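Local structure of endoribonuclease AbiQ (Lactococcus lactis, 4GLK) at residues R138-E143 / C153-L158; G36-K41 / H90-V95; N42-F47 / A160-Y165; I70-F75 / K123-K128. The protein cleaves RNA as the toxin of a type III toxin-antitoxin system, probably sequence-specifically, and is neutralised by its cognate antitoxin RNA AntiQ. The protein carries 1 engineered substitution. All coordinates share one frame; numbering follows the deposited sequence.

Contacts 3 and 4 pack helices on the antiparallel sheet of AbiQ, whereas contact 1 joins two helices and contact 2 two strands. Contact 2 lies nearest the chain's centre and links strands 33-40 and 79-94 over the strand between them, 45-52, which supplies a segment of contact 3; the centres of contacts 2 and 3 are about 9 Å apart. Contact 1, its centre about 12 Å from that of contact 2, shares helix 155-166 with contact 3. Contact 4 brings edge strand 71-76 against a helix junction. The centres of contacts 3 and 4 are about 23 Å apart, on opposite sides of the chain's centre. Contact 3 closes a loop enclosing contacts 1 and 4, while contact 2 crosses contacts 3 and 4, interlocking distant sequence.

Contact 1 of 4, residues R138-E143 / C153-L158; sequences RKAAHE and CDFKLL
Ala140 and Ala141, near the end of helix 126-143, meet Phe155 and Lys156 in the first turn of helix 155-166. The buried, apolar side of the contact is formed by the alanines and Phe155; the small methyls let the second helix come close, and the CA atoms of Ala141 and Phe155 are 6.5 Å apart. Ala140 CB touches Phe155 CE2 at 4.1 Å, approaching the ring obliquely. The carbonyl oxygen of Cys153 sits over the centre of one ring face, and Met92 of the sheet also packs on this phenylalanine, so a large aromatic suits the buried place. Ala141 CB rests against the aliphatic part of Lys156, 3.7 Å from CD.

Toward solvent the contact becomes more polar, with His142 on the exposed side. His142 and Lys156 cross at about a right angle, with Lys156 CE 3.4 Å from His142 NE2 at the edge of the imidazole. Bends at chi2 (68°) and chi4 (85°) fold the lysine chain across this edge. Its ammonium group is hydrogen-bonded to Tyr137 OH, and the Tyr137 ring in turn meets that of His142 edge-to-face. A lysine serves well here, offering methylenes to the alanine and an ammonium group to Tyr137 at the exposed rim.

Helix 126-143 contains a wider, pi-type turn at 139-143: Arg138 O accepts from both His142 N (2.9 Å) and Glu143 N (2.8 Å). Asp154 occupies the N-cap position of the following helix, and its carbonyl accepts from Leu158 N. The arrangement is that of two helices joined through a short helix, 146-151, and packed beside the antiparallel sheet of the ToxN/AbiQ fold.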
loop_
_atom_site.group_PDB
_atom_site.type_symbol
_atom_site.label_atom_id
_atom_site.label_comp_id
_atom_site.label_asym_id
_atom_site.label_seq_id
_atom_site.Cartn_x
_atom_site.Cartn_y
_atom_site.Cartn_z
ATOM N N ARG A 138 13.010 3.397 6.151
ATOM C CA ARG A 138 14.253 3.881 6.742
ATOM C C ARG A 138 14.469 5.373 6.512
ATOM O O ARG A 138 14.790 6.092 7.466
ATOM C CB ARG A 138 15.455 3.072 6.241
ATOM C CG ARG A 138 15.437 1.610 6.670
ATOM C CD ARG A 138 16.744 0.966 6.275
ATOM N NE ARG A 138 16.685 -0.499 6.236
ATOM C CZ ARG A 138 17.426 -1.295 6.995
ATOM N NH1 ARG A 138 18.249 -0.789 7.904
ATOM N NH2 ARG A 138 17.332 -2.612 6.867
ATOM N N LYS A 139 14.273 5.842 5.275
ATOM C CA LYS A 139 14.445 7.271 4.940
ATOM C C LYS A 139 13.482 8.164 5.724
ATOM O O LYS A 139 13.899 9.201 6.227
ATOM C CB LYS A 139 14.299 7.508 3.429
ATOM C CG LYS A 139 15.456 6.933 2.606
ATOM C CD LYS A 139 16.459 7.990 2.191
ATOM C CE LYS A 139 17.683 7.394 1.549
ATOM N NZ LYS A 139 18.701 8.439 1.257
ATOM N N ALA A 140 12.221 7.734 5.887
ATOM C CA ALA A 140 11.228 8.538 6.631
ATOM C C ALA A 140 11.318 8.440 8.160
ATOM O O ALA A 140 11.182 9.454 8.850
ATOM C CB ALA A 140 9.818 8.178 6.178
ATOM N N ALA A 141 11.470 7.211 8.684
ATOM C CA ALA A 141 11.461 6.943 10.123
ATOM C C ALA A 141 12.805 6.934 10.828
ATOM O O ALA A 141 12.859 7.261 12.015
ATOM C CB ALA A 141 10.725 5.643 10.386
ATOM N N HIS A 142 13.891 6.560 10.139
ATOM C CA HIS A 142 15.208 6.475 10.769
ATOM C C HIS A 142 16.152 7.611 10.362
ATOM O O HIS A 142 16.803 8.196 11.225
ATOM C CB HIS A 142 15.862 5.109 10.493
ATOM C CG HIS A 142 15.106 3.925 11.043
ATOM N ND1 HIS A 142 15.443 2.645 10.677
ATOM C CD2 HIS A 142 14.076 3.861 11.913
ATOM C CE1 HIS A 142 14.614 1.839 11.325
ATOM N NE2 HIS A 142 13.771 2.541 12.080
ATOM N N GLU A 143 16.236 7.894 9.054
ATOM C CA GLU A 143 17.105 8.918 8.494
ATOM C C GLU A 143 16.476 10.291 8.626
ATOM O O GLU A 143 17.203 11.280 8.728
ATOM C CB GLU A 143 17.368 8.630 7.013
ATOM C CG GLU A 143 18.732 9.033 6.528
ATOM C CD GLU A 143 19.063 8.662 5.094
ATOM O OE1 GLU A 143 19.685 9.494 4.403
ATOM O OE2 GLU A 143 18.756 7.529 4.665
ATOM N N CYS A 153 3.654 8.524 5.734
ATOM C CA CYS A 153 2.933 8.337 6.985
ATOM C C CYS A 153 3.978 8.364 8.081
ATOM O O CYS A 153 5.129 7.972 7.847
ATOM C CB CYS A 153 2.212 6.991 6.973
ATOM S SG CYS A 153 0.743 6.920 5.908
ATOM N N ASP A 154 3.594 8.777 9.284
ATOM C CA ASP A 154 4.521 8.737 10.414
ATOM C C ASP A 154 4.457 7.260 10.848
ATOM O O ASP A 154 3.608 6.899 11.660
ATOM C CB ASP A 154 4.047 9.702 11.516
ATOM C CG ASP A 154 4.968 9.817 12.718
ATOM O OD1 ASP A 154 5.849 8.942 12.880
ATOM O OD2 ASP A 154 4.775 10.763 13.527
ATOM N N PHE A 155 5.294 6.400 10.210
ATOM C CA PHE A 155 5.320 4.949 10.405
ATOM C C PHE A 155 5.398 4.475 11.848
ATOM O O PHE A 155 4.664 3.568 12.230
ATOM C CB PHE A 155 6.380 4.276 9.514
ATOM C CG PHE A 155 6.181 4.480 8.030
ATOM C CD1 PHE A 155 4.979 4.134 7.417
ATOM C CD2 PHE A 155 7.207 4.984 7.239
ATOM C CE1 PHE A 155 4.784 4.358 6.056
ATOM C CE2 PHE A 155 7.008 5.209 5.870
ATOM C CZ PHE A 155 5.803 4.874 5.284
ATOM N N LYS A 156 6.287 5.078 12.645
ATOM C CA LYS A 156 6.477 4.744 14.057
ATOM C C LYS A 156 5.293 5.051 14.959
ATOM O O LYS A 156 4.960 4.241 15.829
ATOM C CB LYS A 156 7.773 5.350 14.573
ATOM C CG LYS A 156 8.899 4.321 14.623
ATOM C CD LYS A 156 9.408 3.806 13.300
ATOM C CE LYS A 156 10.776 3.191 13.467
ATOM N NZ LYS A 156 10.703 1.777 13.902
ATOM N N LEU A 157 4.645 6.196 14.742
ATOM C CA LEU A 157 3.438 6.587 15.476
ATOM C C LEU A 157 2.308 5.569 15.157
ATOM O O LEU A 157 1.607 5.123 16.066
ATOM C CB LEU A 157 3.025 8.022 15.073
ATOM C CG LEU A 157 1.644 8.522 15.535
ATOM C CD1 LEU A 157 1.668 8.918 16.997
ATOM C CD2 LEU A 157 1.173 9.701 14.690
ATOM N N LEU A 158 2.191 5.163 13.877
ATOM C CA LEU A 158 1.192 4.191 13.437
ATOM C C LEU A 158 1.436 2.830 14.100
ATOM O O LEU A 158 0.488 2.207 14.546
ATOM C CB LEU A 158 1.155 4.066 11.905
ATOM C CG LEU A 158 0.621 5.247 11.083
ATOM C CD1 LEU A 158 0.746 4.951 9.609
ATOM C CD2 LEU A 158 -0.873 5.485 11.329
#

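Contact 2 of 4, residues G36-K41 / H90-V95; sequences GVVLKK and HNMIPV
Met92 meets Val38 and Leu39 in a buried, wholly apolar contact between two strands of the sheet that are not neighbours. Strand 45-52 runs between strands 33-40 and 79-94, and Val38 and Met92 keep their CA atoms 9.0 Å apart, as expected with a strand in between. The long methionine chain covers much of that gap. Met92 CG stands between the backbone N and the carbonyl carbon (chi1 70°), and from there the chain runs extended to its methyl. Met92 CE ends 3.9 Å from Leu39 CD1, the closest approach, with the two side chains crossing at a slant. The sulfur lies further back, Met92 SD being 4.4 Å from Val38 CG2.

Val38 and Leu39 are consecutive, yet both direct their side chains toward Met92. The chain turns a corner at Val38, which interrupts the usual alternation of faces, and both residues pair through their backbones with Tyr46 of the intervening strand. The Tyr46 side chain also touches Met92, while Phe155 packs on it from helix 155-166. Helix 126-143 covers the other partners: Ile129 and Ser133 lie against Val38, and Ser133 and Tyr137 against Leu39. Valine gives a compact apolar surface to Met92, Ile129 and Ser133, and a leucine supplies the reach beyond it.

Because methyls and a thioether are all that meet, dispersion and the exclusion of water probably account for the attraction. Such contacts have little directional demand, and the unbranched methionine probably adjusts readily to the helix and sheet surfaces that enclose it.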
loop_
_atom_site.group_PDB
_atom_site.type_symbol
_atom_site.label_atom_id
_atom_site.label_comp_id
_atom_site.label_asym_id
_atom_site.label_seq_id
_atom_site.Cartn_x
_atom_site.Cartn_y
_atom_site.Cartn_z
ATOM N N GLY A 36 -0.135 -6.838 0.432
ATOM C CA GLY A 36 0.836 -7.204 1.449
ATOM C C GLY A 36 1.092 -8.686 1.564
ATOM O O GLY A 36 0.406 -9.484 0.917
ATOM N N VAL A 37 2.062 -9.084 2.411
ATOM C CA VAL A 37 2.938 -8.222 3.231
ATOM C C VAL A 37 4.134 -7.786 2.379
ATOM O O VAL A 37 4.763 -8.600 1.707
ATOM C CB VAL A 37 3.393 -8.922 4.541
ATOM C CG1 VAL A 37 4.172 -7.977 5.442
ATOM C CG2 VAL A 37 2.200 -9.511 5.288
ATOM N N VAL A 38 4.402 -6.486 2.390
ATOM C CA VAL A 38 5.477 -5.875 1.622
ATOM C C VAL A 38 6.700 -5.672 2.515
ATOM O O VAL A 38 7.816 -5.544 2.023
ATOM C CB VAL A 38 4.990 -4.539 1.000
ATOM C CG1 VAL A 38 3.763 -4.757 0.112
ATOM C CG2 VAL A 38 4.710 -3.475 2.075
ATOM N N LEU A 39 6.471 -5.604 3.828
ATOM C CA LEU A 39 7.502 -5.318 4.820
ATOM C C LEU A 39 7.035 -5.879 6.164
ATOM O O LEU A 39 5.969 -5.510 6.668
ATOM C CB LEU A 39 7.689 -3.778 4.942
ATOM C CG LEU A 39 9.095 -3.125 4.890
ATOM C CD1 LEU A 39 9.076 -1.796 5.629
ATOM C CD2 LEU A 39 10.183 -4.004 5.482
ATOM N N LYS A 40 7.800 -6.815 6.701
ATOM C CA LYS A 40 7.546 -7.429 7.991
ATOM C C LYS A 40 8.655 -6.791 8.831
ATOM O O LYS A 40 9.809 -7.237 8.793
ATOM C CB LYS A 40 7.669 -8.962 7.859
ATOM C CG LYS A 40 7.559 -9.734 9.161
ATOM C CD LYS A 40 8.704 -10.739 9.279
ATOM C CE LYS A 40 9.016 -11.166 10.698
ATOM N NZ LYS A 40 7.893 -11.913 11.328
ATOM N N LYS A 41 8.339 -5.657 9.471
ATOM C CA LYS A 41 9.357 -4.902 10.193
ATOM C C LYS A 41 9.008 -4.532 11.645
ATOM O O LYS A 41 8.823 -3.345 11.931
ATOM C CB LYS A 41 9.804 -3.673 9.371
ATOM N N HIS A 90 4.701 5.359 0.298
ATOM C CA HIS A 90 4.629 6.440 1.279
ATOM C C HIS A 90 3.361 6.412 2.124
ATOM O O HIS A 90 3.348 6.990 3.205
ATOM C CB HIS A 90 4.814 7.811 0.608
ATOM C CG HIS A 90 3.748 8.203 -0.372
ATOM N ND1 HIS A 90 3.581 7.532 -1.570
ATOM C CD2 HIS A 90 2.900 9.257 -0.344
ATOM C CE1 HIS A 90 2.627 8.178 -2.218
ATOM N NE2 HIS A 90 2.188 9.225 -1.526
ATOM N N ASN A 91 2.321 5.716 1.662
ATOM C CA ASN A 91 1.049 5.583 2.387
ATOM C C ASN A 91 0.815 4.176 2.938
ATOM O O ASN A 91 -0.311 3.845 3.338
ATOM C CB ASN A 91 -0.113 6.038 1.529
ATOM C CG ASN A 91 -0.094 7.515 1.272
ATOM O OD1 ASN A 91 0.360 8.327 2.095
ATOM N ND2 ASN A 91 -0.510 7.882 0.091
ATOM N N MET A 92 1.871 3.367 3.003
ATOM C CA MET A 92 1.742 2.022 3.573
ATOM C C MET A 92 1.467 2.127 5.083
ATOM O O MET A 92 1.803 3.140 5.716
ATOM C CB MET A 92 2.967 1.146 3.261
ATOM C CG MET A 92 4.194 1.580 3.983
ATOM S SD MET A 92 5.583 0.527 3.614
ATOM C CE MET A 92 6.750 1.180 4.822
ATOM N N ILE A 93 0.825 1.092 5.647
ATOM C CA ILE A 93 0.435 1.099 7.047
ATOM C C ILE A 93 0.641 -0.237 7.722
ATOM O O ILE A 93 0.461 -1.291 7.091
ATOM C CB ILE A 93 -1.080 1.542 7.188
ATOM C CG1 ILE A 93 -2.021 0.669 6.309
ATOM C CG2 ILE A 93 -1.282 3.068 6.945
ATOM C CD1 ILE A 93 -3.538 0.764 6.633
ATOM N N PRO A 94 0.897 -0.222 9.053
ATOM C CA PRO A 94 0.928 -1.486 9.794
ATOM C C PRO A 94 -0.522 -1.887 10.108
ATOM O O PRO A 94 -1.336 -1.044 10.521
ATOM C CB PRO A 94 1.722 -1.126 11.055
ATOM C CG PRO A 94 1.414 0.309 11.290
ATOM C CD PRO A 94 1.102 0.935 9.956
ATOM N N VAL A 95 -0.868 -3.154 9.864
ATOM C CA VAL A 95 -2.233 -3.624 10.112
ATOM C C VAL A 95 -2.195 -4.853 11.020
ATOM O O VAL A 95 -1.577 -5.862 10.652
ATOM C CB VAL A 95 -3.045 -3.916 8.799
ATOM C CG1 VAL A 95 -4.483 -4.362 9.125
ATOM C CG2 VAL A 95 -3.060 -2.713 7.867
#

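Contact 3 of 4, residues N42-F47 / A160-Y165; sequences NDFNYF and AKATLY
Phe44 is turned by a chi1 of -57°, which sets CG beside the backbone N and anti to the carbonyl carbon, and a chi2 of -81° then presents the rim of its ring to Ala162 and Thr163 on helix 155-166. The outer corner of the ring does the touching. Thr163 CG2 lies near the ring plane, at the edge, 3.6 Å from Phe44 CZ and 3.9 Å from Phe44 CE1, and the two side chains cross obliquely. Ala162 CB comes to Phe44 CE1 from an oblique direction at 4.1 Å.

Each residue suits its place. The alanine methyl is small enough for the helix to lie close where the contact is most buried, and Tyr12 of helix 10-16 also packs on it. The threonine turns its methyl to the aromatic rim. Phe44 itself has Pro94 of the neighbouring strand as another support, so its ring bridges sheet and helix.

Two residues on, Tyr46 makes a second tie to this helix: its hydroxyl is hydrogen-bonded to the carboxylate of Glu159. Asn45 and Phe47, between and beyond, both touch Val37 of strand 33-40. Further along the helix, Tyr165 packs against Tyr12 and Tyr15. Phe44 and Tyr46 thus both meet the helix that lies against the sheet, the alpha/beta packing by which the C-terminal helix joins the antiparallel core of the ToxN-family toxin.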
loop_
_atom_site.group_PDB
_atom_site.type_symbol
_atom_site.label_atom_id
_atom_site.label_comp_id
_atom_site.label_asym_id
_atom_site.label_seq_id
_atom_site.Cartn_x
_atom_site.Cartn_y
_atom_site.Cartn_z
ATOM N N ASN A 42 8.984 -5.516 12.593
ATOM C CA ASN A 42 9.157 -6.967 12.383
ATOM C C ASN A 42 7.940 -7.740 12.873
ATOM O O ASN A 42 7.543 -8.728 12.251
ATOM C CB ASN A 42 10.455 -7.502 12.987
ATOM C CG ASN A 42 11.584 -7.628 11.980
ATOM O OD1 ASN A 42 11.566 -8.480 11.078
ATOM N ND2 ASN A 42 12.602 -6.791 12.118
ATOM N N ASP A 43 7.319 -7.266 13.968
ATOM C CA ASP A 43 6.086 -7.843 14.508
ATOM C C ASP A 43 4.933 -7.315 13.656
ATOM O O ASP A 43 3.858 -7.921 13.595
ATOM C CB ASP A 43 5.894 -7.407 15.977
ATOM C CG ASP A 43 4.599 -7.882 16.621
ATOM O OD1 ASP A 43 4.243 -9.069 16.439
ATOM O OD2 ASP A 43 3.937 -7.061 17.299
ATOM N N PHE A 44 5.179 -6.177 12.985
ATOM C CA PHE A 44 4.224 -5.479 12.141
ATOM C C PHE A 44 4.258 -5.898 10.706
ATOM O O PHE A 44 5.327 -5.997 10.106
ATOM C CB PHE A 44 4.436 -3.967 12.237
ATOM C CG PHE A 44 4.324 -3.449 13.646
ATOM C CD1 PHE A 44 3.080 -3.202 14.215
ATOM C CD2 PHE A 44 5.459 -3.252 14.424
ATOM C CE1 PHE A 44 2.979 -2.723 15.522
ATOM C CE2 PHE A 44 5.357 -2.770 15.728
ATOM C CZ PHE A 44 4.120 -2.494 16.262
ATOM N N ASN A 45 3.071 -6.119 10.151
ATOM C CA ASN A 45 2.893 -6.426 8.740
ATOM C C ASN A 45 2.387 -5.178 8.050
ATOM O O ASN A 45 1.399 -4.594 8.481
ATOM C CB ASN A 45 1.948 -7.591 8.545
ATOM C CG ASN A 45 2.498 -8.919 9.026
ATOM O OD1 ASN A 45 3.665 -9.289 8.791
ATOM N ND2 ASN A 45 1.644 -9.677 9.682
ATOM N N TYR A 46 3.106 -4.751 7.015
ATOM C CA TYR A 46 2.840 -3.542 6.247
ATOM C C TYR A 46 2.133 -3.820 4.949
ATOM O O TYR A 46 2.489 -4.735 4.212
ATOM C CB TYR A 46 4.142 -2.793 5.993
ATOM C CG TYR A 46 4.472 -1.835 7.109
ATOM C CD1 TYR A 46 5.126 -2.269 8.260
ATOM C CD2 TYR A 46 4.078 -0.501 7.042
ATOM C CE1 TYR A 46 5.424 -1.389 9.296
ATOM C CE2 TYR A 46 4.371 0.388 8.069
ATOM C CZ TYR A 46 5.043 -0.059 9.192
ATOM O OH TYR A 46 5.272 0.826 10.201
ATOM N N PHE A 47 1.114 -3.018 4.689
ATOM C CA PHE A 47 0.273 -3.114 3.509
ATOM C C PHE A 47 0.268 -1.792 2.756
ATOM O O PHE A 47 0.121 -0.756 3.378
ATOM C CB PHE A 47 -1.143 -3.557 3.929
ATOM C CG PHE A 47 -1.098 -4.938 4.556
ATOM C CD1 PHE A 47 -1.241 -6.077 3.775
ATOM C CD2 PHE A 47 -0.813 -5.099 5.909
ATOM C CE1 PHE A 47 -1.101 -7.350 4.327
ATOM C CE2 PHE A 47 -0.695 -6.375 6.467
ATOM C CZ PHE A 47 -0.853 -7.490 5.672
ATOM N N ALA A 160 2.945 2.379 17.071
ATOM C CA ALA A 160 2.579 2.587 18.475
ATOM C C ALA A 160 1.078 2.496 18.642
ATOM O O ALA A 160 0.609 1.851 19.581
ATOM C CB ALA A 160 3.078 3.943 18.970
ATOM N N LYS A 161 0.327 3.089 17.705
ATOM C CA LYS A 161 -1.121 3.040 17.769
ATOM C C LYS A 161 -1.738 1.712 17.292
ATOM O O LYS A 161 -2.796 1.341 17.789
ATOM C CB LYS A 161 -1.767 4.317 17.225
ATOM C CG LYS A 161 -1.998 5.343 18.340
ATOM C CD LYS A 161 -0.811 6.252 18.636
ATOM C CE LYS A 161 -1.127 7.238 19.739
ATOM N NZ LYS A 161 -0.842 6.690 21.093
ATOM N N ALA A 162 -1.023 0.939 16.435
ATOM C CA ALA A 162 -1.474 -0.383 15.983
ATOM C C ALA A 162 -1.451 -1.385 17.139
ATOM O O ALA A 162 -2.397 -2.158 17.290
ATOM C CB ALA A 162 -0.602 -0.887 14.845
ATOM N N THR A 163 -0.400 -1.358 17.977
ATOM C CA THR A 163 -0.304 -2.283 19.112
ATOM C C THR A 163 -1.355 -1.945 20.167
ATOM O O THR A 163 -1.898 -2.851 20.784
ATOM C CB THR A 163 1.150 -2.530 19.619
ATOM O OG1 THR A 163 1.206 -2.558 21.060
ATOM C CG2 THR A 163 2.134 -1.527 19.095
ATOM N N LEU A 164 -1.657 -0.640 20.324
ATOM C CA LEU A 164 -2.667 -0.081 21.231
ATOM C C LEU A 164 -4.065 -0.523 20.825
ATOM O O LEU A 164 -4.864 -0.816 21.696
ATOM C CB LEU A 164 -2.602 1.451 21.170
ATOM C CG LEU A 164 -2.067 2.209 22.375
ATOM C CD1 LEU A 164 -0.683 1.776 22.756
ATOM C CD2 LEU A 164 -2.139 3.685 22.142
ATOM N N TYR A 165 -4.323 -0.555 19.533
ATOM C CA TYR A 165 -5.583 -0.965 19.025
ATOM C C TYR A 165 -5.767 -2.399 19.392
ATOM O O TYR A 165 -6.788 -2.760 19.890
ATOM C CB TYR A 165 -5.661 -0.792 17.507
ATOM C CG TYR A 165 -7.047 -0.911 16.944
ATOM C CD1 TYR A 165 -7.540 -2.105 16.526
ATOM C CD2 TYR A 165 -7.855 0.176 16.853
ATOM C CE1 TYR A 165 -8.799 -2.198 16.014
ATOM C CE2 TYR A 165 -9.104 0.086 16.359
ATOM C CZ TYR A 165 -9.561 -1.100 15.940
ATOM O OH TYR A 165 -10.794 -1.156 15.456
#

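Contact 4 of 4, residues I70-F75 / K123-K128; sequences IVTRLF and KSISEK
Thr72 carries this contact, meeting Ile125 and Lys128 where helix 110-124 gives way to helix 126-143. The chain enters through Ile70, an apolar residue that packs on His90, Tyr147 and Tyr148. Val71, the first strand residue, touches Tyr86 and His90, and its carbonyl accepts a hydrogen bond from Lys132 NZ.

At Thr72 the side chain points to the helices. A chi1 of -61° puts CG2 anti to the backbone N, where the methyl meets Ile125 CD1 tip to tip at 3.8 Å and the shaft of Lys128 at CE, 4.0 Å away. The hydroxyl turns aside to hydrogen-bond with His89 NE2, so threonine divides its apolar and polar branches between helix and sheet. Ile125 offers a branched apolar end to the threonine methyl, and the lysine contributes methylenes at the exposed rim. Strand 71-76 is the outermost strand on one side of the antiparallel sheet, paired with strand 79-94, and the helix junction packs over it. Ile125 is the first residue to leave the one helix and stands at the N-cap position of the next. Just after it, Ser126 OG donates to Lys123 O (3.2 Å), 24° from the carbonyl plane, linking the two helices across the turn.

Arg73 leads away and sets its guanidinium face against the edge of the Phe75 ring, whose CZ stands 3.6 Å above the guanidinium plane. Leu74 packs on Tyr121 and Met122 of helix 110-124.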
loop_
_atom_site.group_PDB
_atom_site.type_symbol
_atom_site.label_atom_id
_atom_site.label_comp_id
_atom_site.label_asym_id
_atom_site.label_seq_id
_atom_site.Cartn_x
_atom_site.Cartn_y
_atom_site.Cartn_z
ATOM N N ILE A 70 8.848 6.890 -4.206
ATOM C CA ILE A 70 7.747 6.587 -3.298
ATOM C C ILE A 70 6.592 5.804 -3.911
ATOM O O ILE A 70 5.799 5.226 -3.188
ATOM C CB ILE A 70 7.349 8.008 -2.790
ATOM C CG1 ILE A 70 7.538 8.173 -1.319
ATOM C CG2 ILE A 70 6.116 8.674 -3.374
ATOM C CD1 ILE A 70 8.794 8.630 -1.083
ATOM N N VAL A 71 6.491 5.808 -5.227
ATOM C CA VAL A 71 5.421 5.134 -5.951
ATOM C C VAL A 71 6.030 4.110 -6.904
ATOM O O VAL A 71 6.992 4.440 -7.605
ATOM C CB VAL A 71 4.551 6.162 -6.734
ATOM C CG1 VAL A 71 3.713 5.482 -7.817
ATOM C CG2 VAL A 71 3.669 6.980 -5.800
ATOM N N THR A 72 5.478 2.871 -6.912
ATOM C CA THR A 72 5.849 1.853 -7.887
ATOM C C THR A 72 4.740 1.782 -8.931
ATOM O O THR A 72 3.569 1.605 -8.592
ATOM C CB THR A 72 6.118 0.474 -7.264
ATOM O OG1 THR A 72 7.196 0.600 -6.371
ATOM C CG2 THR A 72 6.530 -0.560 -8.304
ATOM N N ARG A 73 5.131 1.852 -10.196
ATOM C CA ARG A 73 4.228 1.761 -11.343
ATOM C C ARG A 73 4.004 0.295 -11.723
ATOM O O ARG A 73 4.950 -0.477 -11.832
ATOM C CB ARG A 73 4.812 2.551 -12.509
ATOM C CG ARG A 73 4.989 4.027 -12.203
ATOM C CD ARG A 73 5.755 4.715 -13.304
ATOM N NE ARG A 73 5.038 4.668 -14.578
ATOM C CZ ARG A 73 5.609 4.849 -15.762
ATOM N NH1 ARG A 73 6.914 5.068 -15.853
ATOM N NH2 ARG A 73 4.879 4.799 -16.868
ATOM N N LEU A 74 2.751 -0.097 -11.869
ATOM C CA LEU A 74 2.406 -1.488 -12.177
ATOM C C LEU A 74 2.187 -1.612 -13.661
ATOM O O LEU A 74 1.656 -0.694 -14.282
ATOM C CB LEU A 74 1.136 -1.917 -11.424
ATOM C CG LEU A 74 1.205 -2.374 -9.947
ATOM C CD1 LEU A 74 2.607 -2.326 -9.338
ATOM C CD2 LEU A 74 0.180 -1.642 -9.105
ATOM N N PHE A 75 2.647 -2.712 -14.239
ATOM C CA PHE A 75 2.519 -2.975 -15.665
ATOM C C PHE A 75 1.922 -4.350 -15.881
ATOM O O PHE A 75 1.685 -5.070 -14.911
ATOM C CB PHE A 75 3.881 -2.801 -16.373
ATOM C CG PHE A 75 4.437 -1.403 -16.220
ATOM C CD1 PHE A 75 3.994 -0.366 -17.037
ATOM C CD2 PHE A 75 5.361 -1.108 -15.219
ATOM C CE1 PHE A 75 4.464 0.940 -16.851
ATOM C CE2 PHE A 75 5.867 0.187 -15.068
ATOM C CZ PHE A 75 5.414 1.200 -15.885
ATOM N N LYS A 123 3.868 -9.842 -7.951
ATOM C CA LYS A 123 4.565 -11.071 -7.531
ATOM C C LYS A 123 5.898 -11.231 -8.246
ATOM O O LYS A 123 6.882 -11.571 -7.593
ATOM C CB LYS A 123 3.694 -12.318 -7.745
ATOM C CG LYS A 123 2.591 -12.456 -6.721
ATOM C CD LYS A 123 2.178 -13.911 -6.623
ATOM C CE LYS A 123 1.016 -14.100 -5.698
ATOM N NZ LYS A 123 -0.278 -13.841 -6.369
ATOM N N SER A 124 5.954 -10.899 -9.567
ATOM C CA SER A 124 7.179 -10.953 -10.364
ATOM C C SER A 124 8.220 -9.903 -9.926
ATOM O O SER A 124 9.410 -10.073 -10.208
ATOM C CB SER A 124 6.865 -10.783 -11.849
ATOM O OG SER A 124 6.654 -9.420 -12.197
ATOM N N ILE A 125 7.764 -8.791 -9.313
ATOM C CA ILE A 125 8.649 -7.721 -8.821
ATOM C C ILE A 125 8.593 -7.604 -7.270
ATOM O O ILE A 125 8.809 -6.520 -6.732
ATOM C CB ILE A 125 8.396 -6.361 -9.561
ATOM C CG1 ILE A 125 7.018 -5.738 -9.228
ATOM C CG2 ILE A 125 8.602 -6.497 -11.080
ATOM C CD1 ILE A 125 7.027 -4.196 -9.158
ATOM N N SER A 126 8.311 -8.716 -6.559
ATOM C CA SER A 126 8.192 -8.712 -5.093
ATOM C C SER A 126 9.445 -8.268 -4.351
ATOM O O SER A 126 9.313 -7.612 -3.324
ATOM C CB SER A 126 7.672 -10.047 -4.566
ATOM O OG SER A 126 8.552 -11.087 -4.942
ATOM N N GLU A 127 10.656 -8.589 -4.876
ATOM C CA GLU A 127 11.934 -8.150 -4.282
ATOM C C GLU A 127 12.061 -6.600 -4.336
ATOM O O GLU A 127 12.507 -5.972 -3.380
ATOM C CB GLU A 127 13.110 -8.795 -5.022
ATOM C CG GLU A 127 14.411 -8.681 -4.250
ATOM C CD GLU A 127 15.661 -9.235 -4.908
ATOM O OE1 GLU A 127 15.543 -10.006 -5.891
ATOM O OE2 GLU A 127 16.769 -8.882 -4.440
ATOM N N LYS A 128 11.674 -6.003 -5.458
ATOM C CA LYS A 128 11.711 -4.555 -5.637
ATOM C C LYS A 128 10.681 -3.928 -4.701
ATOM O O LYS A 128 10.992 -2.940 -4.060
ATOM C CB LYS A 128 11.371 -4.216 -7.083
ATOM C CG LYS A 128 11.153 -2.759 -7.360
ATOM C CD LYS A 128 10.507 -2.637 -8.713
ATOM C CE LYS A 128 10.428 -1.222 -9.151
ATOM N NZ LYS A 128 11.640 -0.844 -9.902
#